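Local coordinates for regulatory protein RecX (Lactobacillus salivarius, PDB 3E3V) that probably modulates the activity of the recombinase RecA, this piece of the longer RecX chain comprising its three consecutive three-helix domains, at residues T34-E37 against V38-L42; D61-L64 against I65-K68; S134-N137 against K138-I142; T158-Q161 against E162-I166. All blocks are in the same frame, centred on the assembly; numbering follows the deposited sequence.

Contact 1 (T34-E37 against V38-L42)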
ATOM      1  N   THR A  34       6.814   8.659  -3.602  1.00 30.53           N
ATOM      2  CA  THR A  34       5.759   9.525  -3.090  1.00 30.28           C
ATOM      3  C   THR A  34       6.364  10.908  -3.042  1.00 29.12           C
ATOM      4  O   THR A  34       7.582  11.053  -3.122  1.00 30.46           O
ATOM      5  CB  THR A  34       5.315   9.180  -1.636  1.00 29.74           C
ATOM      6  OG1 THR A  34       6.373   9.503  -0.730  1.00 31.17           O
ATOM      7  CG2 THR A  34       4.950   7.708  -1.494  1.00 27.00           C
ATOM      8  N   ARG A  35       5.517  11.920  -2.909  1.00 29.56           N
ATOM      9  CA  ARG A  35       5.993  13.292  -2.826  1.00 31.97           C
ATOM     10  C   ARG A  35       6.966  13.425  -1.658  1.00 33.94           C
ATOM     11  O   ARG A  35       8.065  13.956  -1.809  1.00 31.74           O
ATOM     12  CB  ARG A  35       4.816  14.251  -2.626  1.00 32.86           C
ATOM     13  CG  ARG A  35       5.234  15.683  -2.312  1.00 36.62           C
ATOM     14  CD  ARG A  35       4.038  16.623  -2.228  1.00 38.38           C
ATOM     15  NE  ARG A  35       4.449  17.969  -1.843  1.00 44.28           N
ATOM     16  CZ  ARG A  35       3.688  19.054  -1.956  1.00 45.84           C
ATOM     17  NH1 ARG A  35       2.459  18.964  -2.453  1.00 49.06           N
ATOM     18  NH2 ARG A  35       4.153  20.232  -1.564  1.00 48.76           N
ATOM     19  N   LYS A  36       6.563  12.916  -0.496  1.00 36.88           N
ATOM     20  CA  LYS A  36       7.395  12.998   0.700  1.00 38.34           C
ATOM     21  C   LYS A  36       8.745  12.286   0.556  1.00 38.96           C
ATOM     22  O   LYS A  36       9.751  12.746   1.105  1.00 39.91           O
ATOM     23  CB  LYS A  36       6.633  12.447   1.912  1.00 41.02           C
ATOM     24  CG  LYS A  36       7.140  12.995   3.239  1.00 41.82           C
ATOM     25  CD  LYS A  36       6.669  12.159   4.413  1.00 45.03           C
ATOM     26  CE  LYS A  36       7.280  12.653   5.716  1.00 44.14           C
ATOM     27  NZ  LYS A  36       6.951  11.740   6.849  1.00 47.08           N
ATOM     28  N   GLU A  37       8.780  11.169  -0.168  1.00 39.38           N
ATOM     29  CA  GLU A  37      10.038  10.448  -0.375  1.00 40.00           C
ATOM     30  C   GLU A  37      11.051  11.336  -1.092  1.00 41.30           C
ATOM     31  O   GLU A  37      12.251  11.290  -0.809  1.00 42.67           O
ATOM     32  CB  GLU A  37       9.820   9.180  -1.208  1.00 41.13           C
ATOM     33  CG  GLU A  37       9.379   7.957  -0.422  1.00 40.03           C
ATOM     34  CD  GLU A  37       9.282   6.729  -1.302  1.00 40.37           C
ATOM     35  OE1 GLU A  37       8.475   6.743  -2.254  1.00 38.41           O
ATOM     36  OE2 GLU A  37      10.016   5.749  -1.053  1.00 41.28           O
ATOM     37  N   VAL A  38      10.567  12.128  -2.045  1.00 40.19           N
ATOM     38  CA  VAL A  38      11.429  13.035  -2.792  1.00 39.39           C
ATOM     39  C   VAL A  38      11.620  14.291  -1.951  1.00 40.66           C
ATOM     40  O   VAL A  38      12.717  14.823  -1.850  1.00 41.48           O
ATOM     41  CB  VAL A  38      10.792  13.437  -4.150  1.00 37.55           C
ATOM     42  CG1 VAL A  38      11.741  14.340  -4.927  1.00 36.49           C
ATOM     43  CG2 VAL A  38      10.475  12.202  -4.966  1.00 34.61           C
ATOM     44  N   GLU A  39      10.530  14.740  -1.340  1.00 43.00           N
ATOM     45  CA  GLU A  39      10.511  15.929  -0.501  1.00 45.22           C
ATOM     46  C   GLU A  39      11.605  15.888   0.563  1.00 47.87           C
ATOM     47  O   GLU A  39      12.168  16.924   0.924  1.00 48.45           O
ATOM     48  CB  GLU A  39       9.134  16.058   0.142  1.00 45.96           C
ATOM     49  CG  GLU A  39       8.663  17.471   0.308  1.00 45.87           C
ATOM     50  CD  GLU A  39       7.157  17.555   0.395  1.00 47.01           C
ATOM     51  OE1 GLU A  39       6.556  16.841   1.236  1.00 47.38           O
ATOM     52  OE2 GLU A  39       6.574  18.340  -0.381  1.00 46.46           O
ATOM     53  N   ASP A  40      11.897  14.702   1.088  1.00 50.04           N
ATOM     54  CA  ASP A  40      12.979  14.597   2.056  1.00 52.46           C
ATOM     55  C   ASP A  40      14.055  13.622   1.582  1.00 52.89           C
ATOM     56  O   ASP A  40      14.451  12.693   2.282  1.00 54.44           O
ATOM     57  CB  ASP A  40      12.478  14.260   3.481  1.00 53.06           C
ATOM     58  CG  ASP A  40      11.592  13.036   3.542  1.00 53.44           C
ATOM     59  OD1 ASP A  40      11.995  11.968   3.036  1.00 55.75           O
ATOM     60  OD2 ASP A  40      10.490  13.143   4.127  1.00 54.11           O
ATOM     61  N   LYS A  41      14.495  13.853   0.350  1.00 53.11           N
ATOM     62  CA  LYS A  41      15.573  13.103  -0.282  1.00 53.37           C
ATOM     63  C   LYS A  41      16.432  14.237  -0.818  1.00 54.30           C
ATOM     64  O   LYS A  41      17.623  14.070  -1.101  1.00 54.26           O
ATOM     65  CB  LYS A  41      15.071  12.238  -1.437  1.00 52.69           C
ATOM     66  CG  LYS A  41      16.176  11.798  -2.402  1.00 51.67           C
ATOM     67  CD  LYS A  41      17.329  11.093  -1.682  1.00 53.15           C
ATOM     68  CE  LYS A  41      18.475  10.758  -2.647  1.00 52.44           C
ATOM     69  NZ  LYS A  41      19.672  10.152  -1.973  1.00 52.99           N
ATOM     70  N   LEU A  42      15.791  15.398  -0.950  1.00 53.18           N
ATOM     71  CA  LEU A  42      16.448  16.608  -1.413  1.00 53.20           C
ATOM     72  C   LEU A  42      17.155  17.163  -0.182  1.00 53.98           C
ATOM     73  O   LEU A  42      18.077  17.975  -0.284  1.00 54.50           O
ATOM     74  CB  LEU A  42      15.415  17.616  -1.936  1.00 50.91           C
ATOM     75  CG  LEU A  42      14.569  17.175  -3.138  1.00 49.84           C
ATOM     76  CD1 LEU A  42      13.531  18.242  -3.474  1.00 48.47           C
ATOM     77  CD2 LEU A  42      15.475  16.912  -4.330  1.00 48.09           C
TER
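A capping box opens the short helix 35-39 of the first three-helix domain, and an ion pair one turn long, Arg35 with Glu39, runs along its flank. At the N-terminus, Glu37 N donates to Thr34 OG1 over 3.0 Å while Thr34 N donates to Glu37 OE1 over 2.9 Å, using the anti lone pair of that carboxylate oxygen. These reciprocal bonds define the box. Across the next turn, Arg35 NE meets Glu39 OE2 at 2.6 Å with an N-H...O angle of 160°. The oxygen sits at the guanidinium edge, close to its plane, and is approached on its syn side, with the donor tilted out of the carboxylate plane; the two planes are 62° apart. A weak bond from Arg35 NH2 to the same oxygen makes the grip lopsided rather than bidentate. Arg35 reaches this position because its chain is extended from CG to NE, and the backbone is tied by Glu39 N to Arg35 O at 2.6 Å. Further along, Asp40 N closes on Lys36 O at 2.9 Å, where Asp40 leaves helical geometry. Asp40 CG sits between its backbone N and carbonyl carbon (chi1 53°), setting OD1 and OD2 each 3.1 Å from Lys36 O, acceptors facing an acceptor without a bond. Beyond these residues, Glu37 OE2 forms a salt bridge with Lys96 NZ, Thr34 OG1 bonds Lys96 O, and Arg35 N bonds Asp67 OD1 of helix 67-81. Val38 packs on Leu28 of helix 14-29, and both Val38 and Arg35 lie against Ile56 of helix 49-61.

Contact 2 (D61-L64 against I65-K68)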
ATOM      1  N   ASP A  61       3.870  19.215 -11.565  1.00 26.70           N
ATOM      2  CA  ASP A  61       3.332  19.783 -12.802  1.00 26.72           C
ATOM      3  C   ASP A  61       3.659  18.887 -14.000  1.00 26.91           C
ATOM      4  O   ASP A  61       2.813  18.664 -14.864  1.00 26.17           O
ATOM      5  CB  ASP A  61       3.911  21.182 -13.022  1.00 27.76           C
ATOM      6  CG  ASP A  61       3.291  21.885 -14.208  1.00 30.58           C
ATOM      7  OD1 ASP A  61       2.051  22.010 -14.226  1.00 29.67           O
ATOM      8  OD2 ASP A  61       4.046  22.316 -15.116  1.00 31.63           O
ATOM      9  N   LEU A  62       4.886  18.371 -14.033  1.00 26.75           N
ATOM     10  CA  LEU A  62       5.338  17.487 -15.103  1.00 27.00           C
ATOM     11  C   LEU A  62       4.839  16.062 -14.868  1.00 28.41           C
ATOM     12  O   LEU A  62       5.166  15.137 -15.618  1.00 29.77           O
ATOM     13  CB  LEU A  62       6.867  17.501 -15.170  1.00 25.63           C
ATOM     14  CG  LEU A  62       7.496  18.859 -15.497  1.00 26.20           C
ATOM     15  CD1 LEU A  62       9.007  18.819 -15.284  1.00 22.31           C
ATOM     16  CD2 LEU A  62       7.157  19.224 -16.948  1.00 24.69           C
ATOM     17  N   ASP A  63       4.045  15.895 -13.815  1.00 29.29           N
ATOM     18  CA  ASP A  63       3.482  14.601 -13.453  1.00 29.62           C
ATOM     19  C   ASP A  63       4.562  13.561 -13.152  1.00 28.26           C
ATOM     20  O   ASP A  63       4.367  12.371 -13.364  1.00 26.81           O
ATOM     21  CB  ASP A  63       2.557  14.099 -14.571  1.00 33.16           C
ATOM     22  CG  ASP A  63       1.685  12.924 -14.138  1.00 35.37           C
ATOM     23  OD1 ASP A  63       1.107  12.983 -13.034  1.00 37.99           O
ATOM     24  OD2 ASP A  63       1.561  11.944 -14.905  1.00 39.14           O
ATOM     25  N   LEU A  64       5.705  14.023 -12.660  1.00 27.80           N
ATOM     26  CA  LEU A  64       6.797  13.130 -12.302  1.00 26.64           C
ATOM     27  C   LEU A  64       6.593  12.694 -10.844  1.00 27.24           C
ATOM     28  O   LEU A  64       7.181  11.718 -10.375  1.00 24.28           O
ATOM     29  CB  LEU A  64       8.134  13.846 -12.491  1.00 29.15           C
ATOM     30  CG  LEU A  64       8.388  14.247 -13.949  1.00 27.27           C
ATOM     31  CD1 LEU A  64       9.661  15.066 -14.056  1.00 28.76           C
ATOM     32  CD2 LEU A  64       8.471  12.994 -14.802  1.00 29.12           C
ATOM     33  N   ILE A  65       5.755  13.449 -10.136  1.00 26.47           N
ATOM     34  CA  ILE A  65       5.378  13.133  -8.767  1.00 25.71           C
ATOM     35  C   ILE A  65       3.860  13.144  -8.842  1.00 27.09           C
ATOM     36  O   ILE A  65       3.262  14.118  -9.308  1.00 27.13           O
ATOM     37  CB  ILE A  65       5.837  14.195  -7.744  1.00 25.31           C
ATOM     38  CG1 ILE A  65       7.340  14.075  -7.503  1.00 24.66           C
ATOM     39  CG2 ILE A  65       5.066  14.011  -6.421  1.00 25.72           C
ATOM     40  CD1 ILE A  65       7.868  15.066  -6.487  1.00 24.49           C
ATOM     41  N   ASN A  66       3.242  12.055  -8.411  1.00 25.58           N
ATOM     42  CA  ASN A  66       1.792  11.950  -8.462  1.00 25.55           C
ATOM     43  C   ASN A  66       1.367  10.908  -7.436  1.00 24.60           C
ATOM     44  O   ASN A  66       1.352   9.712  -7.724  1.00 22.42           O
ATOM     45  CB  ASN A  66       1.349  11.512  -9.861  1.00 26.70           C
ATOM     46  CG  ASN A  66      -0.153  11.562 -10.035  1.00 28.72           C
ATOM     47  OD1 ASN A  66      -0.910  11.108  -9.172  1.00 26.40           O
ATOM     48  ND2 ASN A  66      -0.598  12.102 -11.168  1.00 31.99           N
ATOM     49  N   ASP A  67       1.015  11.373  -6.242  1.00 24.28           N
ATOM     50  CA  ASP A  67       0.624  10.479  -5.173  1.00 25.78           C
ATOM     51  C   ASP A  67      -0.606   9.611  -5.448  1.00 26.88           C
ATOM     52  O   ASP A  67      -0.668   8.467  -4.989  1.00 26.94           O
ATOM     53  CB  ASP A  67       0.471  11.273  -3.869  1.00 24.99           C
ATOM     54  CG  ASP A  67       1.819  11.589  -3.220  1.00 26.33           C
ATOM     55  OD1 ASP A  67       2.869  11.167  -3.766  1.00 26.42           O
ATOM     56  OD2 ASP A  67       1.839  12.253  -2.159  1.00 27.90           O
ATOM     57  N   LYS A  68      -1.582  10.122  -6.194  1.00 28.04           N
ATOM     58  CA  LYS A  68      -2.767   9.316  -6.508  1.00 27.75           C
ATOM     59  C   LYS A  68      -2.331   8.101  -7.326  1.00 27.67           C
ATOM     60  O   LYS A  68      -2.779   6.977  -7.087  1.00 26.60           O
ATOM     61  CB  LYS A  68      -3.786  10.140  -7.298  1.00 30.67           C
ATOM     62  CG  LYS A  68      -4.925   9.328  -7.901  1.00 32.54           C
ATOM     63  CD  LYS A  68      -5.845  10.232  -8.719  1.00 36.15           C
ATOM     64  CE  LYS A  68      -6.371   9.523  -9.969  1.00 34.76           C
ATOM     65  NZ  LYS A  68      -7.198   8.341  -9.635  1.00 36.84           N
TER
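Asp63 and Asn66 meet through a single side-chain bond that bridges the turn between helices 49-61 and 67-81. Asn66 ND2 donates to Asp63 OD1 over 2.7 Å, and the N-H...O angle of 176° makes it almost straight. The acceptor lies in the plane of the Asn66 amide, whereas the donor comes in nearly along the C-O axis of the carboxylate; the two flat groups are 77° apart, so they meet crosswise. In both residues CG stands anti to its own backbone N (chi1 -172° in Asn66), which helps bring the polar ends together. A backbone turn and a side-chain cap set up this meeting. Asp63 has positive phi and closes helix 49-61 with a Schellman motif, while Asn66 is the N-cap of helix 67-81, its OD1 accepting from Asn69 N. One amide thus links the two helix ends. An alanine in place of Asn66 would probably deprive Asp63 OD1 of this donor and leave Asn69 N without its cap. Between the two polar residues, buried Ile65 packs against Ile56, Leu59 and Ile60 of helix 49-61 and against Arg35 and Val38 of helix 35-39.

Contact 3 (S134-N137 against K138-I142)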
ATOM      1  N   SER A 134     -10.499 -28.630  16.060  1.00 29.00           N
ATOM      2  CA  SER A 134     -11.948 -28.704  15.988  1.00 31.02           C
ATOM      3  C   SER A 134     -12.352 -27.580  15.038  1.00 32.33           C
ATOM      4  O   SER A 134     -11.571 -26.665  14.794  1.00 32.14           O
ATOM      5  CB  SER A 134     -12.567 -28.461  17.364  1.00 30.62           C
ATOM      6  OG  SER A 134     -12.329 -27.131  17.798  1.00 31.64           O
ATOM      7  N   TYR A 135     -13.558 -27.654  14.494  1.00 34.29           N
ATOM      8  CA  TYR A 135     -14.051 -26.630  13.580  1.00 35.56           C
ATOM      9  C   TYR A 135     -13.901 -25.233  14.199  1.00 35.79           C
ATOM     10  O   TYR A 135     -13.467 -24.283  13.546  1.00 33.79           O
ATOM     11  CB  TYR A 135     -15.517 -26.915  13.268  1.00 39.17           C
ATOM     12  CG  TYR A 135     -16.183 -25.925  12.346  1.00 42.00           C
ATOM     13  CD1 TYR A 135     -15.986 -25.980  10.966  1.00 43.13           C
ATOM     14  CD2 TYR A 135     -17.043 -24.950  12.854  1.00 44.23           C
ATOM     15  CE1 TYR A 135     -16.636 -25.093  10.112  1.00 45.08           C
ATOM     16  CE2 TYR A 135     -17.695 -24.058  12.014  1.00 46.79           C
ATOM     17  CZ  TYR A 135     -17.491 -24.134  10.642  1.00 46.92           C
ATOM     18  OH  TYR A 135     -18.156 -23.258   9.807  1.00 49.56           O
ATOM     19  N   ARG A 136     -14.252 -25.130  15.473  1.00 36.90           N
ATOM     20  CA  ARG A 136     -14.174 -23.877  16.218  1.00 38.60           C
ATOM     21  C   ARG A 136     -12.749 -23.328  16.333  1.00 39.05           C
ATOM     22  O   ARG A 136     -12.488 -22.179  15.961  1.00 37.56           O
ATOM     23  CB  ARG A 136     -14.760 -24.096  17.611  1.00 41.84           C
ATOM     24  CG  ARG A 136     -14.800 -22.877  18.503  1.00 46.70           C
ATOM     25  CD  ARG A 136     -15.384 -23.264  19.856  1.00 51.99           C
ATOM     26  NE  ARG A 136     -14.546 -24.243  20.551  1.00 56.03           N
ATOM     27  CZ  ARG A 136     -13.394 -23.949  21.150  1.00 58.23           C
ATOM     28  NH1 ARG A 136     -12.943 -22.700  21.144  1.00 60.19           N
ATOM     29  NH2 ARG A 136     -12.691 -24.899  21.753  1.00 59.36           N
ATOM     30  N   ASN A 137     -11.831 -24.141  16.852  1.00 38.48           N
ATOM     31  CA  ASN A 137     -10.440 -23.714  17.006  1.00 38.29           C
ATOM     32  C   ASN A 137      -9.824 -23.407  15.650  1.00 36.85           C
ATOM     33  O   ASN A 137      -8.963 -22.543  15.530  1.00 37.02           O
ATOM     34  CB  ASN A 137      -9.619 -24.803  17.701  1.00 41.47           C
ATOM     35  CG  ASN A 137      -9.951 -24.938  19.173  1.00 42.72           C
ATOM     36  OD1 ASN A 137      -9.492 -25.863  19.842  1.00 45.31           O
ATOM     37  ND2 ASN A 137     -10.746 -24.011  19.687  1.00 43.52           N
ATOM     38  N   LYS A 138     -10.277 -24.126  14.634  1.00 34.19           N
ATOM     39  CA  LYS A 138      -9.777 -23.942  13.287  1.00 33.43           C
ATOM     40  C   LYS A 138     -10.143 -22.552  12.769  1.00 31.84           C
ATOM     41  O   LYS A 138      -9.277 -21.803  12.323  1.00 30.05           O
ATOM     42  CB  LYS A 138     -10.360 -25.017  12.373  1.00 33.36           C
ATOM     43  CG  LYS A 138      -9.732 -25.079  10.998  1.00 34.66           C
ATOM     44  CD  LYS A 138     -10.525 -25.993  10.071  1.00 38.16           C
ATOM     45  CE  LYS A 138     -10.573 -27.433  10.566  1.00 41.70           C
ATOM     46  NZ  LYS A 138     -11.421 -28.296   9.685  1.00 43.07           N
ATOM     47  N   GLN A 139     -11.428 -22.208  12.833  1.00 32.50           N
ATOM     48  CA  GLN A 139     -11.896 -20.904  12.367  1.00 31.64           C
ATOM     49  C   GLN A 139     -11.308 -19.738  13.154  1.00 30.14           C
ATOM     50  O   GLN A 139     -11.056 -18.667  12.592  1.00 29.80           O
ATOM     51  CB  GLN A 139     -13.422 -20.830  12.411  1.00 34.34           C
ATOM     52  CG  GLN A 139     -14.095 -21.852  11.512  1.00 39.38           C
ATOM     53  CD  GLN A 139     -15.488 -21.428  11.097  1.00 42.99           C
ATOM     54  OE1 GLN A 139     -16.258 -20.889  11.899  1.00 43.46           O
ATOM     55  NE2 GLN A 139     -15.824 -21.680   9.839  1.00 45.73           N
ATOM     56  N   ASN A 140     -11.094 -19.937  14.450  1.00 28.83           N
ATOM     57  CA  ASN A 140     -10.508 -18.891  15.286  1.00 28.75           C
ATOM     58  C   ASN A 140      -9.115 -18.544  14.762  1.00 27.86           C
ATOM     59  O   ASN A 140      -8.777 -17.368  14.611  1.00 26.28           O
ATOM     60  CB  ASN A 140     -10.391 -19.349  16.744  1.00 29.04           C
ATOM     61  CG  ASN A 140     -11.734 -19.456  17.435  1.00 33.28           C
ATOM     62  OD1 ASN A 140     -12.564 -18.550  17.346  1.00 35.38           O
ATOM     63  ND2 ASN A 140     -11.953 -20.560  18.139  1.00 37.39           N
ATOM     64  N   LYS A 141      -8.309 -19.569  14.493  1.00 25.72           N
ATOM     65  CA  LYS A 141      -6.960 -19.349  13.982  1.00 26.97           C
ATOM     66  C   LYS A 141      -7.012 -18.655  12.622  1.00 25.10           C
ATOM     67  O   LYS A 141      -6.222 -17.765  12.350  1.00 25.63           O
ATOM     68  CB  LYS A 141      -6.206 -20.677  13.841  1.00 29.00           C
ATOM     69  CG  LYS A 141      -5.800 -21.344  15.152  1.00 30.05           C
ATOM     70  CD  LYS A 141      -5.107 -22.677  14.863  1.00 33.79           C
ATOM     71  CE  LYS A 141      -4.549 -23.347  16.115  1.00 33.46           C
ATOM     72  NZ  LYS A 141      -5.619 -23.557  17.121  1.00 37.84           N
ATOM     73  N   ILE A 142      -7.942 -19.066  11.769  1.00 22.95           N
ATOM     74  CA  ILE A 142      -8.054 -18.458  10.444  1.00 23.93           C
ATOM     75  C   ILE A 142      -8.486 -16.988  10.536  1.00 24.90           C
ATOM     76  O   ILE A 142      -7.895 -16.125   9.886  1.00 23.43           O
ATOM     77  CB  ILE A 142      -9.027 -19.272   9.535  1.00 22.52           C
ATOM     78  CG1 ILE A 142      -8.424 -20.661   9.247  1.00 22.31           C
ATOM     79  CG2 ILE A 142      -9.244 -18.556   8.217  1.00 22.61           C
ATOM     80  CD1 ILE A 142      -9.384 -21.641   8.576  1.00 22.79           C
TER
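Lys138 N donates to Ser134 O over 2.9 Å, the shortest sound bond in this first turn of helix 135-148. Ser134 is the N-cap: its OG accepts from Asn137 N at 3.2 Å in a nearly straight bond. The next rung, Gln139 N to Tyr135 O, spans 3.0 Å and brings the two side chains onto the same flank. There the Gln139 chain passes over one face of the Tyr135 ring, with CG 4.2 Å from the centroid and only 10° off the ring normal, a CH-pi contact. The amide continues toward the phenol end, its plane tilted 35° from the ring, and its CD lies 3.4 Å from Tyr135 CZ. Tyr135 CG stands opposite its own backbone nitrogen (chi1 179°), and this turns the ring along the helix to meet Gln139. The hydroxyl at the ring's far end is hydrogen-bonded to Asp164 of helix 153-165. Putting an alanine at Gln139 would probably strip this ring face of its methylene and amide cover and allow the Tyr135 side chain more movement. Ile142 packs on Ala123, Leu126 and Leu163, placing this helix against its neighbours. Chemically, a backbone ladder and an N-cap start the helix, while the aromatic side chain, covered on one face and bonded at its hydroxyl, is held against the neighbouring helix at the protein surface.

Contact 4 (T158-Q161 against E162-I166)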
ATOM      1  N   THR A 158     -17.563 -13.160   5.691  1.00 22.22           N
ATOM      2  CA  THR A 158     -17.967 -13.587   4.360  1.00 23.78           C
ATOM      3  C   THR A 158     -17.006 -14.672   3.861  1.00 23.54           C
ATOM      4  O   THR A 158     -17.418 -15.622   3.190  1.00 23.06           O
ATOM      5  CB  THR A 158     -17.972 -12.379   3.403  1.00 24.16           C
ATOM      6  OG1 THR A 158     -18.865 -11.390   3.927  1.00 24.03           O
ATOM      7  CG2 THR A 158     -18.437 -12.784   1.985  1.00 18.94           C
ATOM      8  N   ILE A 159     -15.726 -14.536   4.198  1.00 22.57           N
ATOM      9  CA  ILE A 159     -14.730 -15.532   3.798  1.00 23.36           C
ATOM     10  C   ILE A 159     -15.046 -16.867   4.483  1.00 25.47           C
ATOM     11  O   ILE A 159     -15.002 -17.926   3.850  1.00 24.62           O
ATOM     12  CB  ILE A 159     -13.309 -15.086   4.193  1.00 22.39           C
ATOM     13  CG1 ILE A 159     -12.851 -13.940   3.278  1.00 22.21           C
ATOM     14  CG2 ILE A 159     -12.350 -16.272   4.138  1.00 21.68           C
ATOM     15  CD1 ILE A 159     -11.616 -13.181   3.795  1.00 19.90           C
ATOM     16  N   ILE A 160     -15.367 -16.800   5.775  1.00 25.80           N
ATOM     17  CA  ILE A 160     -15.707 -17.983   6.563  1.00 26.97           C
ATOM     18  C   ILE A 160     -16.950 -18.681   6.004  1.00 27.55           C
ATOM     19  O   ILE A 160     -17.011 -19.914   5.965  1.00 27.30           O
ATOM     20  CB  ILE A 160     -15.967 -17.614   8.048  1.00 26.78           C
ATOM     21  CG1 ILE A 160     -14.693 -17.057   8.683  1.00 27.61           C
ATOM     22  CG2 ILE A 160     -16.448 -18.837   8.822  1.00 26.77           C
ATOM     23  CD1 ILE A 160     -13.523 -18.015   8.646  1.00 24.40           C
ATOM     24  N   GLN A 161     -17.941 -17.900   5.577  1.00 27.56           N
ATOM     25  CA  GLN A 161     -19.165 -18.474   5.015  1.00 29.72           C
ATOM     26  C   GLN A 161     -18.800 -19.178   3.711  1.00 32.12           C
ATOM     27  O   GLN A 161     -19.312 -20.255   3.403  1.00 32.42           O
ATOM     28  CB  GLN A 161     -20.207 -17.368   4.756  1.00 31.13           C
ATOM     29  CG  GLN A 161     -21.453 -17.805   3.979  1.00 32.10           C
ATOM     30  CD  GLN A 161     -22.484 -16.679   3.832  1.00 35.15           C
ATOM     31  OE1 GLN A 161     -22.149 -15.491   3.927  1.00 37.68           O
ATOM     32  NE2 GLN A 161     -23.739 -17.051   3.587  1.00 35.83           N
ATOM     33  N   GLU A 162     -17.888 -18.567   2.964  1.00 33.87           N
ATOM     34  CA  GLU A 162     -17.433 -19.102   1.689  1.00 35.66           C
ATOM     35  C   GLU A 162     -16.668 -20.406   1.879  1.00 36.23           C
ATOM     36  O   GLU A 162     -16.889 -21.379   1.158  1.00 34.15           O
ATOM     37  CB  GLU A 162     -16.534 -18.082   0.992  1.00 39.56           C
ATOM     38  CG  GLU A 162     -16.673 -18.058  -0.516  1.00 44.80           C
ATOM     39  CD  GLU A 162     -18.082 -17.708  -0.942  1.00 47.25           C
ATOM     40  OE1 GLU A 162     -18.601 -16.675  -0.458  1.00 49.42           O
ATOM     41  OE2 GLU A 162     -18.668 -18.461  -1.753  1.00 47.55           O
ATOM     42  N   LEU A 163     -15.767 -20.412   2.857  1.00 36.92           N
ATOM     43  CA  LEU A 163     -14.949 -21.581   3.168  1.00 38.19           C
ATOM     44  C   LEU A 163     -15.787 -22.788   3.564  1.00 39.30           C
ATOM     45  O   LEU A 163     -15.482 -23.910   3.163  1.00 39.86           O
ATOM     46  CB  LEU A 163     -13.973 -21.261   4.303  1.00 36.66           C
ATOM     47  CG  LEU A 163     -12.972 -22.358   4.679  1.00 37.96           C
ATOM     48  CD1 LEU A 163     -11.847 -22.404   3.650  1.00 35.67           C
ATOM     49  CD2 LEU A 163     -12.405 -22.081   6.076  1.00 36.41           C
ATOM     50  N   ASP A 164     -16.834 -22.567   4.356  1.00 40.99           N
ATOM     51  CA  ASP A 164     -17.687 -23.673   4.782  1.00 43.67           C
ATOM     52  C   ASP A 164     -18.388 -24.298   3.585  1.00 44.72           C
ATOM     53  O   ASP A 164     -18.672 -25.496   3.577  1.00 46.39           O
ATOM     54  CB  ASP A 164     -18.739 -23.206   5.792  1.00 44.10           C
ATOM     55  CG  ASP A 164     -18.128 -22.624   7.046  1.00 47.46           C
ATOM     56  OD1 ASP A 164     -17.066 -23.120   7.486  1.00 47.74           O
ATOM     57  OD2 ASP A 164     -18.719 -21.675   7.604  1.00 49.60           O
ATOM     58  N   LEU A 165     -18.676 -23.485   2.577  1.00 45.93           N
ATOM     59  CA  LEU A 165     -19.338 -23.990   1.387  1.00 47.74           C
ATOM     60  C   LEU A 165     -18.406 -25.047   0.801  1.00 49.35           C
ATOM     61  O   LEU A 165     -18.849 -26.061   0.263  1.00 50.81           O
ATOM     62  CB  LEU A 165     -19.556 -22.861   0.386  1.00 47.20           C
ATOM     63  CG  LEU A 165     -20.806 -22.950  -0.491  1.00 48.57           C
ATOM     64  CD1 LEU A 165     -22.067 -22.986   0.390  1.00 48.28           C
ATOM     65  CD2 LEU A 165     -20.833 -21.750  -1.435  1.00 48.34           C
ATOM     66  N   ILE A 166     -17.107 -24.795   0.925  1.00 49.42           N
ATOM     67  CA  ILE A 166     -16.089 -25.709   0.432  1.00 49.51           C
ATOM     68  C   ILE A 166     -15.956 -26.903   1.375  1.00 49.12           C
ATOM     69  O   ILE A 166     -15.929 -28.045   0.875  1.00 49.87           O
ATOM     70  CB  ILE A 166     -14.751 -24.980   0.304  1.00 49.14           C
TER
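Leu163 N donates to Ile159 O over 2.8 Å, with the donor lying in the carbonyl plane, and it is the tightest rung in this last part of helix 153-165. On either side along the chain, Glu162 N reaches Thr158 O at 3.0 Å and Asp164 N reaches Ile160 O at 3.1 Å, each donor tilted out of the carbonyl plane. The following bond, Leu165 N to Gln161 O, has stretched to 3.4 Å and is weak, so the ladder slackens as the helix nears its end. The Asp164 side chain lies back along the preceding turn: its CG stands opposite the carbonyl carbon (chi1 -60°), and OD2 comes within 3.0 Å of Ile160 O, an approach of two acceptors and not a bond. The same oxygen, Asp164 OD2, rests 3.8 Å from Ile160 CG2. Asp164 OD1 is engaged by the Tyr135 hydroxyl of helix 135-148. Packing takes over on the buried flank, where Ile159 lies against Ala123 and Leu146, Leu163 against Ile142, and Ile160 against Gln139; Glu162 leans on Val120 of helix 112-129. The helix is therefore amphipathic here, with aliphatic side chains turned to its two partner helices. The approach of OD2 to a carbonyl oxygen is probably unfavourable for the charged carboxylate and would tend to raise the pKa of Asp164, while the hydroxyl bond to OD1 should work the other way.

Overall arrangement
The four local contacts form two pairs lying on opposite sides of the chain's centre. Contacts 1 and 2, with centres about 12 Å apart, touch each other and share buried aliphatic packing on helix 49-61, contact 2 leading from helix 49-61 into helix 67-81. Contacts 3 and 4, about 13 Å apart between centres, join consecutive helices of the third domain; between contacts 1 and 3 the centres are about 45 Å apart. Their chemistry differs: contact 1 is ionic and capped, contact 2 rests on one amide-carboxylate bond, contact 3 on a ring face, and contact 4 mainly on its backbone ladder. Contact 3 is the surface one, the others partly buried.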